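Lysine-sensitive aspartokinase 3 (PDB 2J0W) phosphorylates L-aspartate with ATP to give 4-phospho-L-aspartate and ADP, the first step toward lysine, and is feedback-inhibited by lysine. Local coordinates at residues 9-15 against 38-42; 15-20 against 74-78; 20-25 against 129-133; 44-49 against 114-119. All blocks are in the same frame, centred on the assembly; numbering follows the deposited sequence.

Overall arrangement
From the N terminus, contact 1 closes the shortest loop: strand 5-9, helix 17-27 and strand 33-38 form a beta-alpha-beta unit, and the loops that follow its two strands meet at the ligands. Contact 2 picks up at A15, which it shares with contact 1, crosses that contact, and brings the end of helix 57-75 to the start of helix 17-27. Contact 3 shares M20 with contact 2, crosses contacts 1 and 2, and closes a longer loop by joining helix 17-27 to helix 108-131. Contact 4 falls wholly within that loop, opening after contact 1 has closed and crossing contact 2; its helix 44-51 packs on helix 108-131, and E119 reaches back to A40 of contact 1.

Contact 1. Residues 9-15 against 38-42; sequences FGGTSVA and LSASA. With ADP (adenosine-5'-diphosphate), chain D; ASP (aspartic acid), chain B.
F9 and L38 close the paired part of two parallel strands: S39 N donates to F9 O at 3.0 Å. The backbones stay side by side as they leave the sheet. A42 N makes a weak bond of 3.4 Å to G11 O, and G11 CA turns a C-H toward A40 O. The remaining polar link comes from a side chain. S41 swings its hydroxyl away from its own carbonyl carbon (chi1 -57°) and donates from OG to V14 O at 2.6 Å, reaching the oxygen from a direction tilted 29° out of the carbonyl plane.

In the amino acid kinase fold these two loops, at the ends of adjacent strands, line the active site. The glycine-rich loop 9-15 takes the nucleotide, with G11 N bonded to O2B of ADP at 3.2 Å. The 38-42 loop faces the substrate: S39 OG lies 3.4 Å from OD1 of the bound aspartate and is itself hydrogen-bonded to S201.

Apolar packing fills the side away from the ligands. One methyl of L38 does most of it, CD2 sitting 3.6 Å from F9 CB and also against V14 CG1. L38 also rests on helix 108-131, while the F9 ring stacks with W220. V14 sends its other methyl, CG2, over the backbone of S39 and S41, and at the far end of the loops A15 CB meets A42 CB at 3.8 Å.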
loop_
_atom_site.group_PDB
_atom_site.type_symbol
_atom_site.label_atom_id
_atom_site.label_comp_id
_atom_site.label_asym_id
_atom_site.label_seq_id
_atom_site.Cartn_x
_atom_site.Cartn_y
_atom_site.Cartn_z
ATOM N N PHE A 9 24.255 21.910 18.429
ATOM C CA PHE A 9 25.221 22.328 17.425
ATOM C C PHE A 9 25.793 21.133 16.688
ATOM O O PHE A 9 26.247 20.160 17.308
ATOM C CB PHE A 9 26.331 23.119 18.099
ATOM C CG PHE A 9 25.847 24.362 18.785
ATOM C CD1 PHE A 9 25.710 25.555 18.076
ATOM C CD2 PHE A 9 25.529 24.342 20.143
ATOM C CE1 PHE A 9 25.268 26.712 18.706
ATOM C CE2 PHE A 9 25.084 25.490 20.785
ATOM C CZ PHE A 9 24.955 26.681 20.063
ATOM N N GLY A 10 25.757 21.222 15.362
ATOM C CA GLY A 10 26.244 20.153 14.513
ATOM C C GLY A 10 27.713 20.244 14.147
ATOM O O GLY A 10 28.440 21.114 14.633
ATOM N N GLY A 11 28.136 19.340 13.265
ATOM C CA GLY A 11 29.521 19.284 12.828
ATOM C C GLY A 11 30.112 20.626 12.465
ATOM O O GLY A 11 30.998 21.128 13.163
ATOM N N THR A 12 29.621 21.211 11.376
ATOM C CA THR A 12 30.112 22.508 10.922
ATOM C C THR A 12 30.137 23.555 12.034
ATOM O O THR A 12 31.058 24.368 12.101
ATOM C CB THR A 12 29.253 23.057 9.788
ATOM O OG1 THR A 12 27.894 23.154 10.228
ATOM C CG2 THR A 12 29.337 22.152 8.575
ATOM N N SER A 13 29.139 23.527 12.913
ATOM C CA SER A 13 29.052 24.505 13.997
ATOM C C SER A 13 30.103 24.364 15.097
ATOM O O SER A 13 30.164 25.187 16.008
ATOM C CB SER A 13 27.658 24.465 14.628
ATOM O OG SER A 13 26.677 24.743 13.648
ATOM N N VAL A 14 30.914 23.318 15.038
ATOM C CA VAL A 14 31.949 23.142 16.049
ATOM C C VAL A 14 33.131 22.466 15.385
ATOM O O VAL A 14 33.921 21.763 16.035
ATOM C CB VAL A 14 31.461 22.268 17.225
ATOM C CG1 VAL A 14 30.228 22.896 17.855
ATOM C CG2 VAL A 14 31.164 20.845 16.736
ATOM N N ALA A 15 33.233 22.697 14.077
ATOM C CA ALA A 15 34.282 22.129 13.255
ATOM C C ALA A 15 35.635 22.590 13.720
ATOM O O ALA A 15 36.594 21.835 13.691
ATOM C CB ALA A 15 34.073 22.521 11.796
ATOM N N LEU A 38 26.240 18.894 21.717
ATOM C CA LEU A 38 27.191 18.985 20.616
ATOM C C LEU A 38 27.398 17.672 19.903
ATOM O O LEU A 38 27.348 16.612 20.518
ATOM C CB LEU A 38 28.557 19.438 21.119
ATOM C CG LEU A 38 28.737 20.780 21.820
ATOM C CD1 LEU A 38 30.199 20.898 22.235
ATOM C CD2 LEU A 38 28.337 21.923 20.896
ATOM N N SER A 39 27.616 17.765 18.598
ATOM C CA SER A 39 27.913 16.607 17.774
ATOM C C SER A 39 29.428 16.729 17.746
ATOM O O SER A 39 29.978 17.681 18.289
ATOM C CB SER A 39 27.397 16.779 16.338
ATOM O OG SER A 39 25.985 16.776 16.239
ATOM N N ALA A 40 30.107 15.786 17.112
ATOM C CA ALA A 40 31.552 15.860 17.031
ATOM C C ALA A 40 31.856 16.832 15.902
ATOM O O ALA A 40 30.999 17.110 15.062
ATOM C CB ALA A 40 32.128 14.483 16.729
ATOM N N SER A 41 33.076 17.345 15.871
ATOM C CA SER A 41 33.459 18.280 14.822
ATOM C C SER A 41 33.363 17.663 13.427
ATOM O O SER A 41 33.564 16.465 13.251
ATOM C CB SER A 41 34.874 18.786 15.081
ATOM O OG SER A 41 34.942 19.392 16.361
ATOM N N ALA A 42 33.042 18.497 12.443
ATOM C CA ALA A 42 32.902 18.057 11.061
ATOM C C ALA A 42 33.992 17.067 10.691
ATOM O O ALA A 42 35.155 17.279 11.032
ATOM C CB ALA A 42 32.963 19.254 10.136
HETATM P PB ADP D . 24.054 19.307 11.231
HETATM O O1B ADP D . 23.859 20.715 11.647
HETATM O O2B ADP D . 25.416 18.782 11.612
HETATM O O3B ADP D . 22.929 18.379 11.800
HETATM P PA ADP D . 23.469 18.278 8.574
HETATM O O1A ADP D . 24.394 18.205 7.417
HETATM O O2A ADP D . 23.183 16.987 9.273
HETATM O O3A ADP D . 24.001 19.312 9.638
HETATM O "O5'" ADP D . 22.157 18.933 7.902
HETATM C "C5'" ADP D . 21.972 20.288 7.383
HETATM C "C4'" ADP D . 21.730 20.155 5.890
HETATM O "O4'" ADP D . 20.590 19.356 5.460
HETATM C "C3'" ADP D . 21.569 21.408 5.070
HETATM O "O3'" ADP D . 22.893 21.990 5.082
HETATM C "C2'" ADP D . 21.111 20.825 3.750
HETATM O "O2'" ADP D . 22.205 20.363 2.977
HETATM C "C1'" ADP D . 20.228 19.692 4.132
HETATM N N9 ADP D . 18.722 19.896 3.884
HETATM C C8 ADP D . 17.995 18.960 3.238
HETATM N N7 ADP D . 16.719 19.246 3.082
HETATM C C5 ADP D . 16.601 20.443 3.674
HETATM C C6 ADP D . 15.442 21.292 3.828
HETATM N N6 ADP D . 14.261 20.995 3.409
HETATM N N1 ADP D . 15.689 22.502 4.504
HETATM C C2 ADP D . 16.960 22.866 4.982
HETATM N N3 ADP D . 18.052 22.063 4.831
HETATM C C4 ADP D . 17.834 20.892 4.186
HETATM N N ASP B . 28.030 12.829 15.106
HETATM C CA ASP B . 27.009 11.977 14.499
HETATM C C ASP B . 27.232 12.035 12.973
HETATM O O ASP B . 28.270 12.598 12.545
HETATM C CB ASP B . 25.594 12.461 14.943
HETATM C CG ASP B . 25.126 13.838 14.422
HETATM O OD1 ASP B . 25.906 14.492 13.661
HETATM O OD2 ASP B . 23.973 14.279 14.775
HETATM O OXT ASP B . 26.334 11.543 12.207
#

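Contact 2. Residues 15-20 against 74-78; sequences ADFDAM and ILERL
At the N-terminal end of helix 17-27, F17 and R77 pack ring against side chain where helix 57-75 gives way to a type I turn from L75 to L78. D16 is the N-cap of the first helix. Its OD1 accepts from A19 N at 2.9 Å, which ties down the first turn from which F17 and D18 project.

F17 has CG anti to its backbone N (chi1 -172°), and this carries the ring out toward the turn. There R77 CB sits over the middle of one face, 3.7 Å from the ring centroid and 9° off the normal, a clear CH-pi contact. From CB the arginine chain bends twice and comes back along the ring, so that R77 NE lies 3.3 Å from F17 CD1. The guanidinium does not lie flat on the phenyl group: the two planes are 71° apart, and CD1 meets the guanidinium at its edge. Further along, R77 NH2 forms a long salt bridge of 3.5 Å with D18 OD1, toward the exposed side of the contact.

Deeper in, I74 takes over. Its CG1 comes to 3.5 Å from F17 N, covering the backbone of the first turn, and its CG2 branch touches M20 CE at 3.7 Å, with the two side chains crossing at about a right angle.

Both F17 and M20 go on to touch I129 of helix 108-131. Behind the turn, L75 and L78 pack on I84 of helix 82-102, while F17 and L78 both touch E132 just past helix 108-131.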
loop_
_atom_site.group_PDB
_atom_site.type_symbol
_atom_site.label_atom_id
_atom_site.label_comp_id
_atom_site.label_asym_id
_atom_site.label_seq_id
_atom_site.Cartn_x
_atom_site.Cartn_y
_atom_site.Cartn_z
ATOM N N ALA A 15 33.233 22.697 14.077
ATOM C CA ALA A 15 34.282 22.129 13.255
ATOM C C ALA A 15 35.635 22.590 13.720
ATOM O O ALA A 15 36.594 21.835 13.691
ATOM C CB ALA A 15 34.073 22.521 11.796
ATOM N N ASP A 16 35.718 23.838 14.154
ATOM C CA ASP A 16 36.989 24.379 14.613
ATOM C C ASP A 16 36.818 25.458 15.661
ATOM O O ASP A 16 35.697 25.866 15.981
ATOM C CB ASP A 16 37.771 24.957 13.439
ATOM C CG ASP A 16 36.964 25.964 12.654
ATOM O OD1 ASP A 16 36.252 26.778 13.290
ATOM O OD2 ASP A 16 37.047 25.941 11.404
ATOM N N PHE A 17 37.949 25.926 16.175
ATOM C CA PHE A 17 37.967 26.959 17.195
ATOM C C PHE A 17 37.012 28.132 16.904
ATOM O O PHE A 17 36.123 28.427 17.706
ATOM C CB PHE A 17 39.397 27.469 17.368
ATOM C CG PHE A 17 39.572 28.400 18.532
ATOM C CD1 PHE A 17 39.766 29.760 18.328
ATOM C CD2 PHE A 17 39.543 27.912 19.837
ATOM C CE1 PHE A 17 39.929 30.625 19.408
ATOM C CE2 PHE A 17 39.704 28.765 20.925
ATOM C CZ PHE A 17 39.898 30.126 20.710
ATOM N N ASP A 18 37.187 28.792 15.760
ATOM C CA ASP A 18 36.333 29.925 15.404
ATOM C C ASP A 18 34.864 29.553 15.492
ATOM O O ASP A 18 34.103 30.144 16.264
ATOM C CB ASP A 18 36.648 30.412 13.988
ATOM C CG ASP A 18 38.065 30.941 13.858
ATOM O OD1 ASP A 18 38.497 31.716 14.745
ATOM O OD2 ASP A 18 38.741 30.587 12.867
ATOM N N ALA A 19 34.481 28.564 14.688
ATOM C CA ALA A 19 33.115 28.065 14.638
ATOM C C ALA A 19 32.615 27.774 16.045
ATOM O O ALA A 19 31.503 28.166 16.439
ATOM C CB ALA A 19 33.073 26.792 13.797
ATOM N N MET A 20 33.453 27.080 16.802
ATOM C CA MET A 20 33.099 26.725 18.158
ATOM C C MET A 20 32.775 28.007 18.901
ATOM O O MET A 20 31.827 28.057 19.674
ATOM C CB MET A 20 34.255 25.982 18.818
ATOM C CG MET A 20 33.811 25.022 19.891
ATOM S SD MET A 20 34.753 23.483 19.859
ATOM C CE MET A 20 35.895 23.770 21.131
ATOM N N ILE A 74 42.130 23.142 17.370
ATOM C CA ILE A 74 41.364 23.808 18.418
ATOM C C ILE A 74 42.172 23.958 19.697
ATOM O O ILE A 74 42.183 25.017 20.320
ATOM C CB ILE A 74 40.126 22.993 18.768
ATOM C CG1 ILE A 74 39.194 22.913 17.562
ATOM C CG2 ILE A 74 39.454 23.590 19.989
ATOM C CD1 ILE A 74 38.203 21.792 17.670
ATOM N N LEU A 75 42.820 22.866 20.084
ATOM C CA LEU A 75 43.638 22.783 21.281
ATOM C C LEU A 75 44.720 23.866 21.343
ATOM O O LEU A 75 44.838 24.582 22.335
ATOM C CB LEU A 75 44.290 21.399 21.324
ATOM C CG LEU A 75 44.898 20.933 22.641
ATOM C CD1 LEU A 75 43.795 20.771 23.685
ATOM C CD2 LEU A 75 45.625 19.614 22.417
ATOM N N GLU A 76 45.491 23.969 20.264
ATOM C CA GLU A 76 46.580 24.936 20.144
ATOM C C GLU A 76 46.137 26.401 20.155
ATOM O O GLU A 76 46.971 27.288 19.985
ATOM C CB GLU A 76 47.368 24.689 18.857
ATOM C CG GLU A 76 48.063 23.343 18.786
ATOM C CD GLU A 76 48.647 23.046 17.410
ATOM O OE1 GLU A 76 49.310 21.996 17.281
ATOM O OE2 GLU A 76 48.444 23.846 16.464
ATOM N N ARG A 77 44.843 26.658 20.348
ATOM C CA ARG A 77 44.344 28.036 20.369
ATOM C C ARG A 77 43.827 28.426 21.749
ATOM O O ARG A 77 43.490 29.584 22.005
ATOM C CB ARG A 77 43.229 28.209 19.338
ATOM C CG ARG A 77 43.620 27.881 17.919
ATOM C CD ARG A 77 43.942 29.131 17.132
ATOM N NE ARG A 77 42.802 30.040 17.109
ATOM C CZ ARG A 77 42.687 31.093 16.306
ATOM N NH1 ARG A 77 43.650 31.385 15.438
ATOM N NH2 ARG A 77 41.602 31.855 16.365
ATOM N N LEU A 78 43.739 27.437 22.626
ATOM C CA LEU A 78 43.264 27.662 23.982
ATOM C C LEU A 78 44.304 28.435 24.786
ATOM O O LEU A 78 45.462 28.550 24.373
ATOM C CB LEU A 78 43.023 26.326 24.668
ATOM C CG LEU A 78 41.991 25.406 24.044
ATOM C CD1 LEU A 78 42.452 23.975 24.229
ATOM C CD2 LEU A 78 40.625 25.657 24.676
#

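Contact 3. Residues 20-25 against 129-133; sequences MNRSAD and ILRER
I129 points its side chain at helix 17-27 and splits it between two branches. The CD1 end goes to M20, covering CB and meeting CE at 3.3 Å, while the CG2 branch lies beside N21 OD1 and A24 CB. L130 comes next and reaches A24 from another direction, its CD2 standing 3.5 Å from A24 CB. The small alanine thus receives a methyl from each of two successive residues.

R133 finishes the segment and supplies the polar half of the contact. Its chain runs extended from CG to NE and brings one guanidinium face over A24 CB. NH2 donates to N21 OD1 at 2.9 Å, arriving 40° out of the amide carbonyl plane. The same group grips D25 end-on, with NH1 at 2.8 Å and NH2 at 3.0 Å from D25 OD1. Both nitrogens come from one face of the carboxylate, and the oxygen lies close to the guanidinium plane. N21 and D25 are one helical turn apart, so R133 spans that turn and its rotation is fixed by three bonds.

Helices 17-27 and 108-131 lie together over one face of the central, largely parallel sheet, the layered alpha/beta arrangement of the amino acid kinase fold.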
loop_
_atom_site.group_PDB
_atom_site.type_symbol
_atom_site.label_atom_id
_atom_site.label_comp_id
_atom_site.label_asym_id
_atom_site.label_seq_id
_atom_site.Cartn_x
_atom_site.Cartn_y
_atom_site.Cartn_z
ATOM N N MET A 20 33.453 27.080 16.802
ATOM C CA MET A 20 33.099 26.725 18.158
ATOM C C MET A 20 32.775 28.007 18.901
ATOM O O MET A 20 31.827 28.057 19.674
ATOM C CB MET A 20 34.255 25.982 18.818
ATOM C CG MET A 20 33.811 25.022 19.891
ATOM S SD MET A 20 34.753 23.483 19.859
ATOM C CE MET A 20 35.895 23.770 21.131
ATOM N N ASN A 21 33.563 29.046 18.645
ATOM C CA ASN A 21 33.351 30.346 19.267
ATOM C C ASN A 21 32.024 30.964 18.791
ATOM O O ASN A 21 31.200 31.405 19.606
ATOM C CB ASN A 21 34.522 31.285 18.945
ATOM C CG ASN A 21 35.611 31.263 20.020
ATOM O OD1 ASN A 21 35.327 31.360 21.222
ATOM N ND2 ASN A 21 36.862 31.158 19.589
ATOM N N ARG A 22 31.814 31.012 17.475
ATOM C CA ARG A 22 30.560 31.549 16.956
ATOM C C ARG A 22 29.431 30.919 17.764
ATOM O O ARG A 22 28.529 31.612 18.237
ATOM C CB ARG A 22 30.365 31.187 15.482
ATOM C CG ARG A 22 30.983 32.144 14.484
ATOM C CD ARG A 22 30.840 31.617 13.056
ATOM N NE ARG A 22 32.103 31.085 12.548
ATOM C CZ ARG A 22 32.285 29.836 12.122
ATOM N NH1 ARG A 22 31.281 28.967 12.141
ATOM N NH2 ARG A 22 33.476 29.454 11.671
ATOM N N SER A 23 29.504 29.600 17.927
ATOM C CA SER A 23 28.489 28.859 18.661
ATOM C C SER A 23 28.454 29.205 20.142
ATOM O O SER A 23 27.387 29.235 20.750
ATOM C CB SER A 23 28.702 27.349 18.482
ATOM O OG SER A 23 28.480 26.963 17.135
ATOM N N ALA A 24 29.615 29.459 20.725
ATOM C CA ALA A 24 29.666 29.803 22.138
ATOM C C ALA A 24 28.976 31.148 22.331
ATOM O O ALA A 24 28.257 31.354 23.317
ATOM C CB ALA A 24 31.106 29.877 22.620
ATOM N N ASP A 25 29.192 32.061 21.387
ATOM C CA ASP A 25 28.562 33.374 21.476
ATOM C C ASP A 25 27.062 33.136 21.586
ATOM O O ASP A 25 26.453 33.420 22.622
ATOM C CB ASP A 25 28.878 34.224 20.238
ATOM C CG ASP A 25 30.364 34.577 20.125
ATOM O OD1 ASP A 25 31.011 34.864 21.160
ATOM O OD2 ASP A 25 30.887 34.594 18.991
ATOM N N ILE A 129 36.413 26.291 25.835
ATOM C CA ILE A 129 36.230 27.534 25.119
ATOM C C ILE A 129 35.300 28.450 25.913
ATOM O O ILE A 129 35.380 29.675 25.803
ATOM C CB ILE A 129 35.653 27.286 23.722
ATOM C CG1 ILE A 129 36.796 27.030 22.746
ATOM C CG2 ILE A 129 34.839 28.467 23.269
ATOM C CD1 ILE A 129 36.374 27.061 21.297
ATOM N N LEU A 130 34.431 27.853 26.724
ATOM C CA LEU A 130 33.493 28.626 27.525
ATOM C C LEU A 130 34.114 29.153 28.810
ATOM O O LEU A 130 33.787 30.260 29.248
ATOM C CB LEU A 130 32.251 27.796 27.856
ATOM C CG LEU A 130 31.332 27.469 26.681
ATOM C CD1 LEU A 130 30.054 26.848 27.200
ATOM C CD2 LEU A 130 31.010 28.732 25.916
ATOM N N ARG A 131 34.998 28.366 29.420
ATOM C CA ARG A 131 35.671 28.794 30.644
ATOM C C ARG A 131 36.802 29.782 30.354
ATOM O O ARG A 131 37.265 30.492 31.244
ATOM C CB ARG A 131 36.211 27.583 31.402
ATOM C CG ARG A 131 35.115 26.770 32.021
ATOM C CD ARG A 131 35.655 25.643 32.847
ATOM N NE ARG A 131 34.576 24.944 33.534
ATOM C CZ ARG A 131 34.745 23.855 34.276
ATOM N NH1 ARG A 131 35.956 23.333 34.429
ATOM N NH2 ARG A 131 33.701 23.289 34.867
ATOM N N GLU A 132 37.242 29.818 29.102
ATOM C CA GLU A 132 38.300 30.730 28.693
ATOM C C GLU A 132 37.669 32.123 28.660
ATOM O O GLU A 132 38.339 33.124 28.390
ATOM C CB GLU A 132 38.813 30.351 27.304
ATOM C CG GLU A 132 40.138 30.982 26.931
ATOM C CD GLU A 132 40.864 30.204 25.846
ATOM O OE1 GLU A 132 40.804 30.613 24.664
ATOM O OE2 GLU A 132 41.488 29.175 26.187
ATOM N N ARG A 133 36.369 32.169 28.945
ATOM C CA ARG A 133 35.609 33.411 28.978
ATOM C C ARG A 133 35.000 33.627 30.352
ATOM O O ARG A 133 34.033 34.379 30.485
ATOM C CB ARG A 133 34.466 33.378 27.978
ATOM C CG ARG A 133 34.854 33.118 26.557
ATOM C CD ARG A 133 33.628 33.259 25.692
ATOM N NE ARG A 133 33.957 33.179 24.278
ATOM C CZ ARG A 133 33.129 33.543 23.307
ATOM N NH1 ARG A 133 31.927 34.011 23.612
ATOM N NH2 ARG A 133 33.500 33.439 22.036
#

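Contact 4. Residues 44-49 against 114-119; sequences ITNLLV and LVSHGE. With ASP (aspartic acid), chain B.
T45 and E119 stand on facing helices and are bridged by the substrate itself: the amino N of the bound aspartate donates to T45 OG1 and to E119 OE2, 3.0 Å in each case. This is the aspartate pocket of the amino acid kinase domain, set at one end of an antiparallel helix pair. Segments 44-49 and 114-119 run at 162° to each other, with their axes 8.6 Å apart at closest approach. E119 OE2 also accepts a weak bond from A40 N, while R198 packs against T45 and bonds to the same aspartate.

Below the ligand the interface is apolar. L48 is a knob in a hole lined by L114, V115, H117 and G118, and its two methyls part company inside it. CD1 goes down to the backbone, 3.5 Å from G118 N and close to V115 O, at the place where helix 108-131 is kinked. CD2 turns the other way and meets L114 CD2 at 3.3 Å.

G118 has no side chain, and I44 CG2 takes the place beside its CA. I44 has this methyl anti to its backbone N, which lays it on G118 CA at 3.6 Å. Beyond the pair, I67 of helix 57-75 and I95 of helix 82-102 also touch L48. On the V115 side, T45 CG2 faces V115 CG1, and V49 CG2 meets V115 CG2 at 3.5 Å.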
loop_
_atom_site.group_PDB
_atom_site.type_symbol
_atom_site.label_atom_id
_atom_site.label_comp_id
_atom_site.label_asym_id
_atom_site.label_seq_id
_atom_site.Cartn_x
_atom_site.Cartn_y
_atom_site.Cartn_z
ATOM N N ILE A 44 34.939 14.215 11.878
ATOM C CA ILE A 44 35.324 13.248 12.895
ATOM C C ILE A 44 34.559 11.929 12.811
ATOM O O ILE A 44 35.162 10.865 12.688
ATOM C CB ILE A 44 35.175 13.839 14.328
ATOM C CG1 ILE A 44 36.245 14.905 14.552
ATOM C CG2 ILE A 44 35.368 12.756 15.383
ATOM C CD1 ILE A 44 37.678 14.372 14.391
ATOM N N THR A 45 33.234 11.991 12.858
ATOM C CA THR A 45 32.444 10.768 12.819
ATOM C C THR A 45 32.736 9.888 11.611
ATOM O O THR A 45 32.836 8.669 11.761
ATOM C CB THR A 45 30.930 11.074 12.915
ATOM O OG1 THR A 45 30.654 11.653 14.199
ATOM C CG2 THR A 45 30.100 9.791 12.773
ATOM N N ASN A 46 32.875 10.482 10.424
ATOM C CA ASN A 46 33.176 9.678 9.232
ATOM C C ASN A 46 34.561 9.032 9.383
ATOM O O ASN A 46 34.762 7.867 9.037
ATOM C CB ASN A 46 33.174 10.515 7.945
ATOM C CG ASN A 46 31.818 11.141 7.633
ATOM O OD1 ASN A 46 30.757 10.577 7.925
ATOM N ND2 ASN A 46 31.855 12.311 7.011
ATOM N N LEU A 47 35.522 9.787 9.894
ATOM C CA LEU A 47 36.850 9.221 10.066
ATOM C C LEU A 47 36.737 8.033 11.018
ATOM O O LEU A 47 37.174 6.917 10.698
ATOM C CB LEU A 47 37.815 10.280 10.613
ATOM C CG LEU A 47 38.260 11.268 9.523
ATOM C CD1 LEU A 47 39.050 12.440 10.116
ATOM C CD2 LEU A 47 39.101 10.509 8.495
ATOM N N LEU A 48 36.110 8.281 12.167
ATOM C CA LEU A 48 35.907 7.263 13.193
ATOM C C LEU A 48 35.179 6.035 12.669
ATOM O O LEU A 48 35.508 4.908 13.045
ATOM C CB LEU A 48 35.141 7.849 14.377
ATOM C CG LEU A 48 35.992 8.801 15.220
ATOM C CD1 LEU A 48 35.168 9.371 16.348
ATOM C CD2 LEU A 48 37.208 8.046 15.773
ATOM N N VAL A 49 34.200 6.243 11.798
ATOM C CA VAL A 49 33.463 5.120 11.244
ATOM C C VAL A 49 34.356 4.327 10.285
ATOM O O VAL A 49 34.309 3.097 10.249
ATOM C CB VAL A 49 32.187 5.604 10.514
ATOM C CG1 VAL A 49 31.649 4.506 9.593
ATOM C CG2 VAL A 49 31.131 5.994 11.541
ATOM N N LEU A 114 33.701 3.116 19.592
ATOM C CA LEU A 114 34.786 3.889 19.031
ATOM C C LEU A 114 34.226 5.200 18.500
ATOM O O LEU A 114 34.794 6.264 18.727
ATOM C CB LEU A 114 35.445 3.096 17.906
ATOM C CG LEU A 114 36.772 3.618 17.377
ATOM C CD1 LEU A 114 37.355 2.587 16.436
ATOM C CD2 LEU A 114 36.571 4.932 16.671
ATOM N N VAL A 115 33.104 5.138 17.794
ATOM C CA VAL A 115 32.562 6.369 17.243
ATOM C C VAL A 115 32.095 7.335 18.310
ATOM O O VAL A 115 32.077 8.533 18.092
ATOM C CB VAL A 115 31.403 6.110 16.264
ATOM C CG1 VAL A 115 30.666 7.409 16.004
ATOM C CG2 VAL A 115 31.940 5.552 14.938
ATOM N N SER A 116 31.732 6.828 19.471
ATOM C CA SER A 116 31.264 7.699 20.529
ATOM C C SER A 116 32.323 8.754 20.874
ATOM O O SER A 116 31.989 9.896 21.212
ATOM C CB SER A 116 30.936 6.868 21.756
ATOM O OG SER A 116 32.112 6.251 22.224
ATOM N N HIS A 117 33.595 8.378 20.770
ATOM C CA HIS A 117 34.703 9.292 21.075
ATOM C C HIS A 117 34.675 10.700 20.446
ATOM O O HIS A 117 35.226 11.640 21.027
ATOM C CB HIS A 117 36.033 8.608 20.749
ATOM C CG HIS A 117 36.402 7.533 21.725
ATOM N ND1 HIS A 117 35.686 6.361 21.849
ATOM C CD2 HIS A 117 37.366 7.484 22.675
ATOM C CE1 HIS A 117 36.190 5.640 22.835
ATOM N NE2 HIS A 117 37.209 6.300 23.353
ATOM N N GLY A 118 34.038 10.852 19.283
ATOM C CA GLY A 118 33.964 12.150 18.620
ATOM C C GLY A 118 33.261 13.214 19.449
ATOM O O GLY A 118 33.828 14.279 19.739
ATOM N N GLU A 119 32.023 12.939 19.845
ATOM C CA GLU A 119 31.285 13.894 20.664
ATOM C C GLU A 119 31.933 14.039 22.048
ATOM O O GLU A 119 31.714 15.026 22.741
ATOM C CB GLU A 119 29.816 13.488 20.813
ATOM C CG GLU A 119 29.347 12.316 19.948
ATOM C CD GLU A 119 29.411 12.573 18.457
ATOM O OE1 GLU A 119 30.171 11.863 17.775
ATOM O OE2 GLU A 119 28.702 13.469 17.964
HETATM N N ASP B . 28.030 12.829 15.106
HETATM C CA ASP B . 27.009 11.977 14.499
HETATM C C ASP B . 27.232 12.035 12.973
HETATM O O ASP B . 28.270 12.598 12.545
HETATM C CB ASP B . 25.594 12.461 14.943
HETATM C CG ASP B . 25.126 13.838 14.422
HETATM O OD1 ASP B . 25.906 14.492 13.661
HETATM O OD2 ASP B . 23.973 14.279 14.775
HETATM O OXT ASP B . 26.334 11.543 12.207
#